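Local coordinates for protein phosphothreonine lyase ospF (Shigella flexneri, PDB 3I0U) that probably removes phosphate from phosphothreonine in host signalling proteins by beta-elimination, as a secreted type III effector of the phosphothreonine lyase family, at residues 76-80 / 142-146; 28-33 / 100-106; 39-43 / 114-118. One frame throughout, in Å; residues are numbered along the deposited sequence.

Contact 1: residues 76-80 / 142-146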
loop_
_atom_site.group_PDB
_atom_site.type_symbol
_atom_site.label_atom_id
_atom_site.label_comp_id
_atom_site.label_asym_id
_atom_site.label_seq_id
_atom_site.Cartn_x
_atom_site.Cartn_y
_atom_site.Cartn_z
ATOM N N ASP A 76 4.299 -8.975 -13.034
ATOM C CA ASP A 76 5.471 -8.416 -12.307
ATOM C C ASP A 76 5.193 -7.198 -11.412
ATOM O O ASP A 76 4.351 -6.357 -11.746
ATOM C CB ASP A 76 6.533 -7.939 -13.291
ATOM C CG ASP A 76 6.886 -8.973 -14.353
ATOM O OD1 ASP A 76 7.501 -9.996 -13.972
ATOM O OD2 ASP A 76 6.595 -8.729 -15.570
ATOM N N PHE A 77 5.942 -7.106 -10.298
ATOM C CA PHE A 77 6.224 -5.844 -9.604
ATOM C C PHE A 77 7.181 -5.078 -10.502
ATOM O O PHE A 77 8.247 -5.557 -10.771
ATOM C CB PHE A 77 6.897 -6.082 -8.220
ATOM C CG PHE A 77 7.447 -4.811 -7.583
ATOM C CD1 PHE A 77 6.577 -3.853 -7.053
ATOM C CD2 PHE A 77 8.825 -4.561 -7.538
ATOM C CE1 PHE A 77 7.048 -2.664 -6.514
ATOM C CE2 PHE A 77 9.328 -3.378 -6.967
ATOM C CZ PHE A 77 8.441 -2.428 -6.473
ATOM N N VAL A 78 6.807 -3.889 -10.945
ATOM C CA VAL A 78 7.554 -3.194 -11.994
ATOM C C VAL A 78 8.072 -1.830 -11.479
ATOM O O VAL A 78 8.390 -0.937 -12.253
ATOM C CB VAL A 78 6.703 -3.182 -13.334
ATOM C CG1 VAL A 78 5.602 -2.099 -13.349
ATOM C CG2 VAL A 78 7.594 -3.111 -14.566
ATOM N N GLY A 79 8.165 -1.697 -10.149
ATOM C CA GLY A 79 8.740 -0.513 -9.493
ATOM C C GLY A 79 7.881 0.360 -8.583
ATOM O O GLY A 79 8.426 1.156 -7.845
ATOM N N ASP A 80 6.555 0.215 -8.627
ATOM C CA ASP A 80 5.618 1.181 -8.039
ATOM C C ASP A 80 5.167 0.776 -6.658
ATOM O O ASP A 80 4.670 -0.328 -6.469
ATOM C CB ASP A 80 4.386 1.313 -8.940
ATOM C CG ASP A 80 4.695 1.979 -10.245
ATOM O OD1 ASP A 80 5.178 3.130 -10.230
ATOM O OD2 ASP A 80 4.457 1.363 -11.306
ATOM N N CYS A 142 2.635 -6.836 -20.897
ATOM C CA CYS A 142 3.645 -5.765 -21.000
ATOM C C CYS A 142 3.854 -5.053 -19.695
ATOM O O CYS A 142 4.047 -3.838 -19.678
ATOM C CB CYS A 142 3.321 -4.736 -22.094
ATOM S SG CYS A 142 2.929 -5.413 -23.669
ATOM N N SER A 143 3.779 -5.822 -18.614
ATOM C CA SER A 143 3.856 -5.304 -17.264
ATOM C C SER A 143 2.961 -4.061 -16.994
ATOM O O SER A 143 3.340 -3.165 -16.234
ATOM C CB SER A 143 5.325 -5.039 -16.915
ATOM O OG SER A 143 6.075 -6.266 -16.971
ATOM N N GLN A 144 1.772 -4.020 -17.610
ATOM C CA GLN A 144 0.905 -2.839 -17.555
ATOM C C GLN A 144 -0.173 -2.917 -16.485
ATOM O O GLN A 144 -0.422 -3.966 -15.881
ATOM C CB GLN A 144 0.279 -2.554 -18.918
ATOM C CG GLN A 144 1.256 -2.166 -19.985
ATOM C CD GLN A 144 0.599 -1.288 -21.022
ATOM O OE1 GLN A 144 0.095 -1.767 -22.073
ATOM N NE2 GLN A 144 0.554 0.013 -20.726
ATOM N N TYR A 145 -0.815 -1.782 -16.265
ATOM C CA TYR A 145 -1.882 -1.687 -15.303
ATOM C C TYR A 145 -3.216 -1.498 -15.972
ATOM O O TYR A 145 -3.338 -0.674 -16.864
ATOM C CB TYR A 145 -1.613 -0.504 -14.419
ATOM C CG TYR A 145 -0.361 -0.648 -13.611
ATOM C CD1 TYR A 145 -0.232 -1.678 -12.684
ATOM C CD2 TYR A 145 0.691 0.264 -13.743
ATOM C CE1 TYR A 145 0.903 -1.804 -11.912
ATOM C CE2 TYR A 145 1.836 0.155 -12.960
ATOM C CZ TYR A 145 1.923 -0.883 -12.047
ATOM O OH TYR A 145 3.034 -1.036 -11.256
ATOM N N SER A 146 -4.218 -2.248 -15.522
ATOM C CA SER A 146 -5.565 -2.049 -16.007
ATOM C C SER A 146 -6.153 -0.870 -15.299
ATOM O O SER A 146 -5.746 -0.547 -14.199
ATOM C CB SER A 146 -6.418 -3.277 -15.759
ATOM O OG SER A 146 -6.730 -3.376 -14.407
#
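Asp80 reaches Tyr145 with nearly its whole side chain. Its CB already lies 3.6 Å from Tyr145 OH. Beyond CB, the CG stands beside its own backbone N (chi1 -69°), and this turn sends the carboxylate across to the phenol. OD2 takes the hydrogen bond from Tyr145 OH at 2.8 Å, on the anti lone pair, the one away from OD1. The same oxygen sits at the ring edge, 3.3 Å from Tyr145 CE2. Carboxylate and ring do not lie flat on each other; their planes are 53° apart. The second oxygen, OD1, accepts from Tyr189 OH and Asn191 ND2. Both oxygens of this buried carboxylate are therefore satisfied, and three bonds hold its rotation.

Val78 sits between the two polar ends. Its CG1 comes obliquely to the phenol, 4.1 Å from Tyr145 CZ, and its CG2 lies against Ser143 CB. At the outer end, Ser143 OG donates to Asp76 OD2 over 2.9 Å. The donor meets that oxygen on its anti side, somewhat out of the carboxylate plane.

The contact is at the surface. Strand 80-84 starts here, between strands 132-137 and 187-191. The 142-146 loop leads into helix 147-166, where Ser146 OG caps the backbone N of Leu149. The Tyr145 ring also meets Phe212 of helix 211-217.

Contact 2: residues 28-33 / 100-106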
loop_
_atom_site.group_PDB
_atom_site.type_symbol
_atom_site.label_atom_id
_atom_site.label_comp_id
_atom_site.label_asym_id
_atom_site.label_seq_id
_atom_site.Cartn_x
_atom_site.Cartn_y
_atom_site.Cartn_z
ATOM N N TYR A 28 -15.460 2.882 -5.146
ATOM C CA TYR A 28 -15.251 1.479 -4.818
ATOM C C TYR A 28 -15.191 1.220 -3.332
ATOM O O TYR A 28 -14.570 1.973 -2.573
ATOM C CB TYR A 28 -13.949 0.999 -5.460
ATOM C CG TYR A 28 -13.854 -0.494 -5.624
ATOM C CD1 TYR A 28 -14.317 -1.133 -6.780
ATOM C CD2 TYR A 28 -13.297 -1.271 -4.623
ATOM C CE1 TYR A 28 -14.224 -2.525 -6.905
ATOM C CE2 TYR A 28 -13.201 -2.637 -4.732
ATOM C CZ TYR A 28 -13.654 -3.263 -5.864
ATOM O OH TYR A 28 -13.502 -4.632 -5.912
ATOM N N TYR A 29 -15.800 0.123 -2.919
ATOM C CA TYR A 29 -15.857 -0.205 -1.492
ATOM C C TYR A 29 -15.156 -1.503 -1.172
ATOM O O TYR A 29 -15.245 -2.489 -1.915
ATOM C CB TYR A 29 -17.288 -0.275 -1.034
ATOM C CG TYR A 29 -17.961 1.048 -1.152
ATOM C CD1 TYR A 29 -17.874 1.982 -0.121
ATOM C CD2 TYR A 29 -18.685 1.386 -2.302
ATOM C CE1 TYR A 29 -18.535 3.225 -0.214
ATOM C CE2 TYR A 29 -19.321 2.615 -2.414
ATOM C CZ TYR A 29 -19.252 3.532 -1.357
ATOM O OH TYR A 29 -19.867 4.756 -1.440
ATOM N N PHE A 30 -14.464 -1.514 -0.059
ATOM C CA PHE A 30 -13.676 -2.681 0.322
ATOM C C PHE A 30 -14.330 -3.349 1.538
ATOM O O PHE A 30 -14.472 -2.726 2.576
ATOM C CB PHE A 30 -12.249 -2.232 0.584
ATOM C CG PHE A 30 -11.618 -1.541 -0.604
ATOM C CD1 PHE A 30 -11.034 -2.282 -1.622
ATOM C CD2 PHE A 30 -11.627 -0.159 -0.721
ATOM C CE1 PHE A 30 -10.451 -1.671 -2.713
ATOM C CE2 PHE A 30 -11.061 0.453 -1.807
ATOM C CZ PHE A 30 -10.439 -0.320 -2.798
ATOM N N LYS A 31 -14.795 -4.584 1.363
ATOM C CA LYS A 31 -15.327 -5.381 2.450
ATOM C C LYS A 31 -14.161 -5.605 3.412
ATOM O O LYS A 31 -13.124 -6.180 3.066
ATOM C CB LYS A 31 -15.906 -6.689 1.893
ATOM C CG LYS A 31 -16.053 -7.824 2.870
ATOM C CD LYS A 31 -16.235 -9.190 2.148
ATOM C CE LYS A 31 -15.968 -10.398 3.127
ATOM N NZ LYS A 31 -17.101 -10.628 4.137
ATOM N N VAL A 32 -14.308 -5.051 4.599
ATOM C CA VAL A 32 -13.319 -5.134 5.676
ATOM C C VAL A 32 -13.248 -6.535 6.274
ATOM O O VAL A 32 -14.275 -7.114 6.643
ATOM C CB VAL A 32 -13.677 -4.067 6.764
ATOM C CG1 VAL A 32 -13.248 -4.444 8.139
ATOM C CG2 VAL A 32 -13.116 -2.714 6.374
ATOM N N ALA A 33 -12.024 -7.075 6.332
ATOM C CA ALA A 33 -11.725 -8.347 6.981
ATOM C C ALA A 33 -12.002 -8.227 8.467
ATOM O O ALA A 33 -11.632 -7.232 9.077
ATOM C CB ALA A 33 -10.284 -8.690 6.755
ATOM N N GLY A 100 -7.950 -4.374 8.831
ATOM C CA GLY A 100 -9.147 -4.772 8.117
ATOM C C GLY A 100 -9.086 -4.482 6.630
ATOM O O GLY A 100 -9.637 -5.247 5.854
ATOM N N LEU A 101 -8.376 -3.412 6.253
ATOM C CA LEU A 101 -8.219 -3.020 4.872
ATOM C C LEU A 101 -7.088 -3.785 4.216
ATOM O O LEU A 101 -7.269 -4.379 3.139
ATOM C CB LEU A 101 -8.062 -1.494 4.707
ATOM C CG LEU A 101 -9.373 -0.722 4.943
ATOM C CD1 LEU A 101 -9.103 0.655 5.499
ATOM C CD2 LEU A 101 -10.304 -0.645 3.718
ATOM N N LEU A 102 -5.922 -3.768 4.856
ATOM C CA LEU A 102 -4.781 -4.558 4.404
ATOM C C LEU A 102 -5.046 -6.067 4.254
ATOM O O LEU A 102 -4.413 -6.695 3.432
ATOM C CB LEU A 102 -3.587 -4.330 5.298
ATOM C CG LEU A 102 -3.094 -2.894 5.420
ATOM C CD1 LEU A 102 -2.280 -2.715 6.702
ATOM C CD2 LEU A 102 -2.294 -2.505 4.192
ATOM N N PHE A 103 -5.986 -6.643 4.998
ATOM C CA PHE A 103 -6.296 -8.072 4.822
ATOM C C PHE A 103 -7.591 -8.305 4.066
ATOM O O PHE A 103 -8.089 -9.410 4.053
ATOM C CB PHE A 103 -6.376 -8.803 6.173
ATOM C CG PHE A 103 -5.034 -9.079 6.826
ATOM C CD1 PHE A 103 -4.249 -10.166 6.429
ATOM C CD2 PHE A 103 -4.569 -8.267 7.861
ATOM C CE1 PHE A 103 -3.033 -10.420 7.052
ATOM C CE2 PHE A 103 -3.337 -8.529 8.486
ATOM C CZ PHE A 103 -2.583 -9.592 8.075
ATOM N N SER A 104 -8.140 -7.263 3.438
ATOM C CA SER A 104 -9.449 -7.363 2.795
ATOM C C SER A 104 -9.348 -8.150 1.498
ATOM O O SER A 104 -8.343 -8.058 0.794
ATOM C CB SER A 104 -10.017 -5.983 2.506
ATOM O OG SER A 104 -11.109 -6.124 1.589
ATOM N N GLU A 105 -10.371 -8.927 1.182
ATOM C CA GLU A 105 -10.286 -9.719 -0.034
ATOM C C GLU A 105 -10.412 -8.841 -1.289
ATOM O O GLU A 105 -10.008 -9.259 -2.378
ATOM C CB GLU A 105 -11.286 -10.854 -0.047
ATOM C CG GLU A 105 -12.695 -10.447 0.272
ATOM C CD GLU A 105 -13.645 -11.622 0.147
ATOM O OE1 GLU A 105 -13.157 -12.777 0.150
ATOM O OE2 GLU A 105 -14.869 -11.405 0.026
ATOM N N ASP A 106 -10.898 -7.609 -1.080
ATOM C CA ASP A 106 -11.004 -6.580 -2.089
ATOM C C ASP A 106 -9.809 -5.661 -2.272
ATOM O O ASP A 106 -9.780 -4.880 -3.247
ATOM C CB ASP A 106 -12.146 -5.693 -1.723
ATOM C CG ASP A 106 -13.431 -6.404 -1.740
ATOM O OD1 ASP A 106 -13.797 -6.942 -2.823
ATOM O OD2 ASP A 106 -14.075 -6.382 -0.666
#
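Lys31 N donates to Asp106 OD2 over 2.8 Å. The N-H points at the oxygen at 145°, and it arrives on the anti side, tilted out of the carboxylate plane. Asp106 belongs to an ST turn that follows the end of helix 91-102: its own backbone N donates to Ser104 OG at 3.1 Å. Ser104 OG is turned anti to its backbone N (chi1 165°), which also carries it to the carbonyl of Lys31. That bond is modelled too short for its exact length to be trusted. The hydroxyl would then receive one bond and give one, tying the turn to the loop.

Phe30 lies next to the same turn. Its ring presents an edge to the backbone carbonyl of Asp106, with CD1 3.3 Å from Asp106 O. Asp106 CB packs against Phe30 CD1. Tyr28 CD2 sits over one face of the Phe30 ring, offset toward the rim, and Phe156 of helix 147-166 meets the ring edge-to-face. On the helix side, Leu101 turns its CD2 back to Phe30 CB, while Leu101 also rests on Phe156 and Leu160.

Lys31 and Glu105 cross on the exposed side. Lys31 CD is 3.4 Å from Glu105 OE2, so the aliphatic chain does the touching. The chain bends at its last torsion, and NZ stays 4.7 Å from Glu105 OE2; any attraction between the two charges acts without direct contact.

Further along, the loop joins the last turn of the helix. Val32 CG1 lies over Gly100 CA, and Ala33 CB packs on Phe103 CB at 4.0 Å. The backbone closes this end: Ala33 N donates to Gly100 O at 3.0 Å.

Contact 3: residues 39-43 / 114-118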
loop_
_atom_site.group_PDB
_atom_site.type_symbol
_atom_site.label_atom_id
_atom_site.label_comp_id
_atom_site.label_asym_id
_atom_site.label_seq_id
_atom_site.Cartn_x
_atom_site.Cartn_y
_atom_site.Cartn_z
ATOM N N TYR A 39 -1.289 -6.644 15.957
ATOM C CA TYR A 39 0.156 -6.374 15.843
ATOM C C TYR A 39 1.096 -7.385 16.499
ATOM O O TYR A 39 2.029 -7.860 15.834
ATOM C CB TYR A 39 0.539 -5.002 16.360
ATOM C CG TYR A 39 1.935 -4.607 15.932
ATOM C CD1 TYR A 39 2.236 -4.429 14.569
ATOM C CD2 TYR A 39 2.947 -4.409 16.872
ATOM C CE1 TYR A 39 3.469 -4.049 14.149
ATOM C CE2 TYR A 39 4.225 -4.032 16.461
ATOM C CZ TYR A 39 4.463 -3.862 15.078
ATOM O OH TYR A 39 5.696 -3.482 14.608
ATOM N N SER A 40 0.871 -7.729 17.765
ATOM C CA SER A 40 1.769 -8.698 18.378
ATOM C C SER A 40 1.661 -10.085 17.729
ATOM O O SER A 40 2.666 -10.789 17.653
ATOM C CB SER A 40 1.687 -8.752 19.913
ATOM O OG SER A 40 0.504 -9.367 20.347
ATOM N N ASP A 41 0.483 -10.463 17.236
ATOM C CA ASP A 41 0.345 -11.741 16.532
ATOM C C ASP A 41 1.229 -11.822 15.289
ATOM O O ASP A 41 1.910 -12.829 15.109
ATOM C CB ASP A 41 -1.098 -12.048 16.133
ATOM C CG ASP A 41 -2.020 -12.231 17.318
ATOM O OD1 ASP A 41 -1.573 -12.677 18.395
ATOM O OD2 ASP A 41 -3.221 -11.914 17.162
ATOM N N ILE A 42 1.238 -10.774 14.449
ATOM C CA ILE A 42 2.107 -10.758 13.265
ATOM C C ILE A 42 3.595 -10.654 13.622
ATOM O O ILE A 42 4.449 -11.073 12.830
ATOM C CB ILE A 42 1.713 -9.698 12.207
ATOM C CG1 ILE A 42 1.862 -8.266 12.730
ATOM C CG2 ILE A 42 0.280 -9.894 11.738
ATOM C CD1 ILE A 42 1.912 -7.255 11.645
ATOM N N CYS A 43 3.915 -10.170 14.831
ATOM C CA CYS A 43 5.321 -10.085 15.263
ATOM C C CYS A 43 5.975 -11.437 15.567
ATOM O O CYS A 43 7.195 -11.561 15.554
ATOM C CB CYS A 43 5.471 -9.091 16.405
ATOM S SG CYS A 43 5.363 -7.398 15.786
ATOM N N ILE A 114 5.465 -4.507 7.095
ATOM C CA ILE A 114 5.430 -3.541 8.175
ATOM C C ILE A 114 6.617 -3.749 9.108
ATOM O O ILE A 114 6.977 -4.891 9.434
ATOM C CB ILE A 114 4.073 -3.550 8.924
ATOM C CG1 ILE A 114 4.035 -2.436 9.990
ATOM C CG2 ILE A 114 3.787 -4.933 9.522
ATOM C CD1 ILE A 114 2.735 -2.275 10.712
ATOM N N THR A 115 7.259 -2.646 9.479
ATOM C CA THR A 115 8.331 -2.625 10.481
ATOM C C THR A 115 7.880 -3.288 11.759
ATOM O O THR A 115 6.762 -3.064 12.208
ATOM C CB THR A 115 8.731 -1.177 10.762
ATOM O OG1 THR A 115 9.060 -0.571 9.516
ATOM C CG2 THR A 115 9.925 -1.078 11.605
ATOM N N ASP A 116 8.753 -4.132 12.298
ATOM C CA ASP A 116 8.612 -4.794 13.584
ATOM C C ASP A 116 9.247 -3.873 14.633
ATOM O O ASP A 116 10.449 -3.989 14.945
ATOM C CB ASP A 116 9.288 -6.182 13.493
ATOM C CG ASP A 116 9.230 -7.014 14.802
ATOM O OD1 ASP A 116 9.699 -8.185 14.728
ATOM O OD2 ASP A 116 8.765 -6.542 15.880
ATOM N N MET A 117 8.414 -2.992 15.199
ATOM C CA MET A 117 8.771 -2.050 16.285
ATOM C C MET A 117 9.671 -2.537 17.418
ATOM O O MET A 117 10.190 -1.701 18.144
ATOM C CB MET A 117 7.519 -1.474 16.942
ATOM C CG MET A 117 6.739 -0.474 16.135
ATOM S SD MET A 117 7.722 0.151 14.742
ATOM C CE MET A 117 8.504 1.616 15.413
ATOM N N ASN A 118 9.846 -3.857 17.567
ATOM C CA ASN A 118 10.734 -4.466 18.594
ATOM C C ASN A 118 12.139 -4.723 18.084
ATOM O O ASN A 118 13.067 -4.769 18.844
ATOM C CB ASN A 118 10.172 -5.810 19.086
ATOM C CG ASN A 118 8.689 -5.736 19.427
ATOM O OD1 ASN A 118 8.334 -5.347 20.534
ATOM N ND2 ASN A 118 7.809 -6.091 18.457
#
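Tyr39 points its ring edge-on at the chain leaving strand 111-115. Its CG is anti to the backbone N (chi1 -166°), which swings the phenol off the helix and toward Thr115 and Met117. The hydroxyl has two backbone partners there. It donates to Thr115 O over 2.7 Å, lying in the carbonyl plane on a lone pair. It accepts from Met117 N at 2.8 Å, with a fairly straight N-H (159°). The hydroxyl is thus used both as donor and as acceptor, and the two bonds tie the phenol to the backbone on both sides of residue 116.

The side chains around the ring come from different directions. Met117 crosses Tyr39 at about a right angle, with its CB near CE2. Ile114 approaches obliquely, its CD1 3.9 Å from Tyr39 CE1. Cys43, one helical turn after Tyr39, lays its SG over one ring face, offset toward the rim.

Ile42 and Ile114 also cross at about a right angle, meeting through Ile42 CD1 and Ile114 CG2 at 3.7 Å. Both rest on Phe95 of helix 91-102. Farther out, Asn118 ND2 donates to Asp116 OD2 at 2.8 Å, with the oxygen nearly in the Asn118 amide plane. Asp116 OD1 bonds Asn57 and forms a salt bridge with Arg119.

This is a short helix packed at the end of a central strand. It belongs to a fold in which helices pack on an antiparallel sheet, consistent with the eIF4e-like clan of this family.

In the fold
The three contacts are spread over one single-chain fold and none touches another. Contacts 1 and 3 are the farthest apart, with centres about 29 Å from each other on opposite sides of the chain's centre. Contacts 2 and 3 come nearest, about 5 Å between closest atoms. They share a local route: helix 91-102 ends in contact 2, and the chain then runs through strand 111-115 into contact 3. The 28-33 loop likewise leads on to helix 39-44. Helix 147-166 links contacts 1 and 2, since it follows 142-146 and packs against Phe30 and Leu101. The protein is in its apo form, so no bound ligand marks the lyase site.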